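Local structure of hypothetical protein Atu1826 (Agrobacterium tumefaciens, 2I3D) at residues S123-M137 against E147-F161. The protein is of unknown function but is a putative alpha/beta hydrolase, related in sequence to the X-Pro dipeptidyl-peptidase (S15) family. Residues are numbered along the deposited sequence; the frame is centred on the assembly and turned at random.
Sequences SCWVAGYSFGAWIGM and EGFMSIAPQPNTYDF
With CG opposite its own amide nitrogen (chi1 -180°), Trp134 swings its indole from helix 131-137 toward the loop after strand 147-152, where the backbone brings Tyr159 CB over the indole face, 3.4 Å from the centroid of the five-membered ring. Tyr159 CG, anti to the carbonyl carbon and beside the backbone N (chi1 -63°), carries the phenol on across the six-membered ring as an offset stack, the planes 20° apart. At the rim of the indole, NE1 donates to Asp160 O (2.9 Å); the donor stands above that carbonyl's plane, yet the oxygen lies close to the indole plane, so face and edge together fix the ring's rotation. Trp134 also turns its CD1 edge over the centre of the Phe161 ring, and Phe131 presents its edge to Tyr159, completing a four-ring aromatic cluster. Further along the helix, in one of its two conformers, the bent selenomethionine Met137 sets CE over the Phe149 face, 3.5 Å from CZ, with SE at the edge of Phe161. Ala133 CB packs on Ser151 CB.

Beneath the helix, strands 124-129 and 147-152 run parallel, their axes 4.7 Å apart. The ladder ends in two nearly straight bonds, Ile152 N to Gly128 O and Ser130 N to Ile152 O (2.8 Å). On the sheet face away from the helix, the six-membered ring of Trp125 lies against Gly148 CA, 3.8 Å from the ring centroid, a CH-pi contact. A water joins Ser130 O to both N and NE2 of Gln155, while Ser130 OG is hydrogen-bonded to His212. Strand, strained turn at Ser130 (positive phi), helix and neighbouring parallel strand form a beta-alpha-beta unit, and Gly128, Ser130 and Gly132 fit the GxSxG nucleophile elbow of alpha/beta hydrolases, with Ser130, His212 and Asp179 a probable catalytic triad.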
# COMPACT_ATOMS: atom_id res chain seq x y z
N SER B 123 23.07 17.36 -7.31
CA SER B 123 21.82 17.67 -6.60
C SER B 123 20.93 16.49 -6.36
O SER B 123 21.03 15.44 -7.00
CB SER B 123 21.02 18.75 -7.32
OG SER B 123 20.48 18.22 -8.48
N CYS B 124 20.05 16.68 -5.38
CA CYS B 124 19.28 15.58 -4.88
C CYS B 124 17.89 16.08 -4.46
O CYS B 124 17.74 17.24 -4.04
CB CYS B 124 20.03 14.87 -3.75
SG CYS B 124 19.06 13.63 -2.81
N TRP B 125 16.89 15.22 -4.62
CA TRP B 125 15.57 15.42 -4.00
C TRP B 125 15.28 14.28 -3.06
O TRP B 125 15.70 13.16 -3.31
CB TRP B 125 14.46 15.41 -5.05
CG TRP B 125 14.28 16.75 -5.78
CD1 TRP B 125 15.18 17.39 -6.58
CD2 TRP B 125 13.08 17.52 -5.81
NE1 TRP B 125 14.61 18.55 -7.11
CE2 TRP B 125 13.32 18.64 -6.66
CE3 TRP B 125 11.82 17.36 -5.23
CZ2 TRP B 125 12.35 19.60 -6.92
CZ3 TRP B 125 10.84 18.32 -5.48
CH2 TRP B 125 11.12 19.43 -6.31
N VAL B 126 14.50 14.56 -2.03
CA VAL B 126 14.01 13.48 -1.16
C VAL B 126 12.49 13.54 -1.18
O VAL B 126 11.90 14.63 -1.15
CB VAL B 126 14.57 13.60 0.30
CG1 VAL B 126 14.16 14.92 0.93
CG2 VAL B 126 14.19 12.39 1.17
N ALA B 127 11.86 12.39 -1.26
CA ALA B 127 10.40 12.35 -1.18
C ALA B 127 10.06 11.31 -0.14
O ALA B 127 10.57 10.18 -0.23
CB ALA B 127 9.81 11.98 -2.53
N GLY B 128 9.24 11.66 0.85
CA GLY B 128 8.92 10.74 1.94
C GLY B 128 7.42 10.72 2.23
O GLY B 128 6.77 11.75 2.10
N TYR B 129 6.90 9.58 2.65
CA TYR B 129 5.47 9.45 2.96
C TYR B 129 5.30 9.05 4.42
O TYR B 129 5.89 8.06 4.88
CB TYR B 129 4.89 8.41 1.97
CG TYR B 129 3.48 7.98 2.26
CD1 TYR B 129 2.56 8.86 2.85
CD2 TYR B 129 3.06 6.68 1.94
CE1 TYR B 129 1.21 8.41 3.16
CE2 TYR B 129 1.77 6.24 2.24
CZ TYR B 129 0.87 7.09 2.84
OH TYR B 129 -0.38 6.58 3.06
N SER B 130 4.54 9.85 5.17
CA SER B 130 4.25 9.60 6.55
C SER B 130 5.54 9.64 7.40
O SER B 130 6.27 10.64 7.35
CB SER B 130 3.45 8.29 6.70
OG SER B 130 2.81 8.20 7.96
N PHE B 131 5.85 8.56 8.15
CA PHE B 131 7.14 8.52 8.88
C PHE B 131 8.32 8.83 7.92
O PHE B 131 9.28 9.51 8.30
CB PHE B 131 7.27 7.13 9.50
CG PHE B 131 8.64 6.83 10.12
CD1 PHE B 131 8.87 7.08 11.46
CD2 PHE B 131 9.60 6.16 9.38
CE1 PHE B 131 10.10 6.72 12.02
CE2 PHE B 131 10.82 5.79 9.93
CZ PHE B 131 11.07 6.08 11.23
N GLY B 132 8.25 8.33 6.68
CA GLY B 132 9.26 8.63 5.68
C GLY B 132 9.46 10.13 5.42
O GLY B 132 10.58 10.53 5.10
N ALA B 133 8.39 10.94 5.56
CA ALA B 133 8.53 12.39 5.33
C ALA B 133 9.34 12.98 6.50
O ALA B 133 10.08 13.97 6.32
CB ALA B 133 7.16 13.05 5.26
N TRP B 134 9.13 12.45 7.71
CA TRP B 134 9.92 12.95 8.86
C TRP B 134 11.40 12.61 8.70
O TRP B 134 12.30 13.49 8.88
CB TRP B 134 9.32 12.37 10.15
CG TRP B 134 9.99 12.78 11.43
CD1 TRP B 134 10.14 14.05 11.93
CD2 TRP B 134 10.59 11.89 12.38
NE1 TRP B 134 10.84 14.00 13.14
CE2 TRP B 134 11.10 12.69 13.44
CE3 TRP B 134 10.78 10.49 12.41
CZ2 TRP B 134 11.76 12.12 14.54
CZ3 TRP B 134 11.40 9.93 13.49
CH2 TRP B 134 11.89 10.72 14.55
N ILE B 135 11.69 11.33 8.41
CA ILE B 135 13.09 10.99 8.07
C ILE B 135 13.63 11.84 6.89
O ILE B 135 14.76 12.35 6.94
CB ILE B 135 13.25 9.49 7.78
CG1 ILE B 135 12.69 8.64 8.96
CG2 ILE B 135 14.75 9.17 7.43
CD1 ILE B 135 13.53 8.77 10.27
N GLY B 136 12.80 12.03 5.85
CA GLY B 136 13.24 12.79 4.70
C GLY B 136 13.63 14.22 5.04
O GLY B 136 14.65 14.75 4.54
N MSE B 137 12.83 14.86 5.87
CA MSE B 137 13.12 16.26 6.21
C MSE B 137 14.36 16.35 7.12
O MSE B 137 15.09 17.35 7.07
CB MSE B 137 11.89 17.01 6.73
CG MSE B 137 10.77 17.07 5.67
SE MSE B 137 9.35 18.32 6.03
CE MSE B 137 10.24 19.94 5.37
N GLU B 147 18.07 19.81 -2.76
CA GLU B 147 17.52 21.12 -3.14
C GLU B 147 15.99 21.16 -3.26
O GLU B 147 15.41 22.23 -3.51
CB GLU B 147 18.19 21.65 -4.41
CG GLU B 147 17.91 20.89 -5.67
CD GLU B 147 18.60 21.51 -6.87
OE1 GLU B 147 17.90 21.87 -7.83
OE2 GLU B 147 19.85 21.66 -6.84
N GLY B 148 15.36 20.02 -3.04
CA GLY B 148 13.88 19.97 -3.07
C GLY B 148 13.43 18.78 -2.28
O GLY B 148 14.16 17.77 -2.14
N PHE B 149 12.18 18.86 -1.81
CA PHE B 149 11.59 17.72 -1.12
C PHE B 149 10.10 17.64 -1.41
O PHE B 149 9.48 18.65 -1.81
CB PHE B 149 11.78 17.83 0.40
CG PHE B 149 11.04 19.03 1.03
CD1 PHE B 149 9.71 18.93 1.43
CD2 PHE B 149 11.68 20.27 1.17
CE1 PHE B 149 9.03 20.02 1.98
CE2 PHE B 149 11.02 21.35 1.73
CZ PHE B 149 9.68 21.24 2.12
N MSE B 150 9.55 16.44 -1.19
CA MSE B 150 8.12 16.24 -1.11
C MSE B 150 7.87 15.52 0.20
O MSE B 150 8.58 14.51 0.50
CB MSE B 150 7.66 15.35 -2.26
CG MSE B 150 7.82 16.01 -3.60
SE MSE B 150 7.10 14.76 -4.93
CE MSE B 150 7.59 15.84 -6.47
N SER B 151 6.91 16.03 0.98
CA SER B 151 6.53 15.39 2.26
C SER B 151 5.05 15.11 2.18
O SER B 151 4.25 16.04 2.24
CB SER B 151 6.83 16.30 3.45
OG SER B 151 8.20 16.33 3.68
N ILE B 152 4.72 13.84 2.01
CA ILE B 152 3.35 13.39 1.83
C ILE B 152 2.86 12.91 3.22
O ILE B 152 3.46 12.01 3.84
CB ILE B 152 3.27 12.23 0.85
CG1 ILE B 152 3.70 12.71 -0.54
CG2 ILE B 152 1.83 11.74 0.79
CD1 ILE B 152 5.20 12.97 -0.79
N ALA B 153 1.79 13.54 3.71
CA ALA B 153 1.18 13.14 5.00
C ALA B 153 2.15 13.18 6.19
O ALA B 153 2.24 12.21 6.93
CB ALA B 153 0.52 11.72 4.94
N PRO B 154 2.83 14.31 6.40
CA PRO B 154 3.73 14.39 7.57
C PRO B 154 2.92 14.37 8.89
O PRO B 154 1.72 14.72 8.88
CB PRO B 154 4.41 15.74 7.36
CG PRO B 154 3.34 16.61 6.73
CD PRO B 154 2.64 15.61 5.74
N GLN B 155 3.54 13.98 10.03
CA GLN B 155 2.79 13.75 11.26
C GLN B 155 3.44 14.59 12.34
O GLN B 155 4.10 14.07 13.24
CB GLN B 155 2.87 12.27 11.68
CG GLN B 155 2.40 11.27 10.65
CD GLN B 155 3.07 9.93 10.91
OE1 GLN B 155 2.47 8.97 11.45
NE2 GLN B 155 4.34 9.87 10.55
N PRO B 156 3.29 15.92 12.27
CA PRO B 156 4.00 16.76 13.26
C PRO B 156 3.39 16.76 14.69
O PRO B 156 3.97 17.37 15.61
CB PRO B 156 3.87 18.18 12.69
CG PRO B 156 2.59 18.14 11.77
CD PRO B 156 2.54 16.70 11.25
N ASN B 157 2.26 16.08 14.86
CA ASN B 157 1.68 15.83 16.16
C ASN B 157 2.30 14.58 16.82
O ASN B 157 2.17 14.41 18.02
CB ASN B 157 0.13 15.67 16.06
CG ASN B 157 -0.32 14.56 15.06
OD1 ASN B 157 0.38 14.25 14.11
ND2 ASN B 157 -1.50 13.94 15.33
N THR B 158 2.94 13.71 16.02
CA THR B 158 3.51 12.44 16.51
C THR B 158 5.04 12.46 16.54
O THR B 158 5.67 11.82 17.42
CB THR B 158 3.07 11.29 15.55
OG1 THR B 158 1.64 11.28 15.44
CG2 THR B 158 3.62 9.93 16.03
N TYR B 159 5.64 13.13 15.56
CA TYR B 159 7.10 13.23 15.44
C TYR B 159 7.46 14.70 15.48
O TYR B 159 6.67 15.55 15.03
CB TYR B 159 7.60 12.59 14.14
CG TYR B 159 7.29 11.11 14.12
CD1 TYR B 159 7.93 10.23 15.00
CD2 TYR B 159 6.38 10.57 13.22
CE1 TYR B 159 7.67 8.88 14.99
CE2 TYR B 159 6.10 9.19 13.22
CZ TYR B 159 6.73 8.38 14.13
OH TYR B 159 6.47 7.03 14.11
N ASP B 160 8.63 14.98 16.02
CA ASP B 160 9.11 16.33 16.25
C ASP B 160 9.75 16.92 14.97
O ASP B 160 10.83 16.50 14.56
CB ASP B 160 10.13 16.27 17.40
CG ASP B 160 10.75 17.62 17.72
OD1 ASP B 160 10.17 18.68 17.32
OD2 ASP B 160 11.81 17.60 18.40
N PHE B 161 9.13 17.93 14.38
CA PHE B 161 9.73 18.60 13.20
C PHE B 161 10.48 19.91 13.52
O PHE B 161 10.79 20.69 12.61
CB PHE B 161 8.62 18.91 12.17
CG PHE B 161 8.18 17.69 11.40
CD1 PHE B 161 8.54 17.53 10.08
CD2 PHE B 161 7.35 16.75 12.01
CE1 PHE B 161 8.12 16.38 9.35
CE2 PHE B 161 6.86 15.60 11.31
CZ PHE B 161 7.26 15.42 9.96
O HOH W 1 15.52 21.29 -8.73
O HOH W 2 5.71 12.12 9.62
O HOH W 3 10.34 14.17 2.94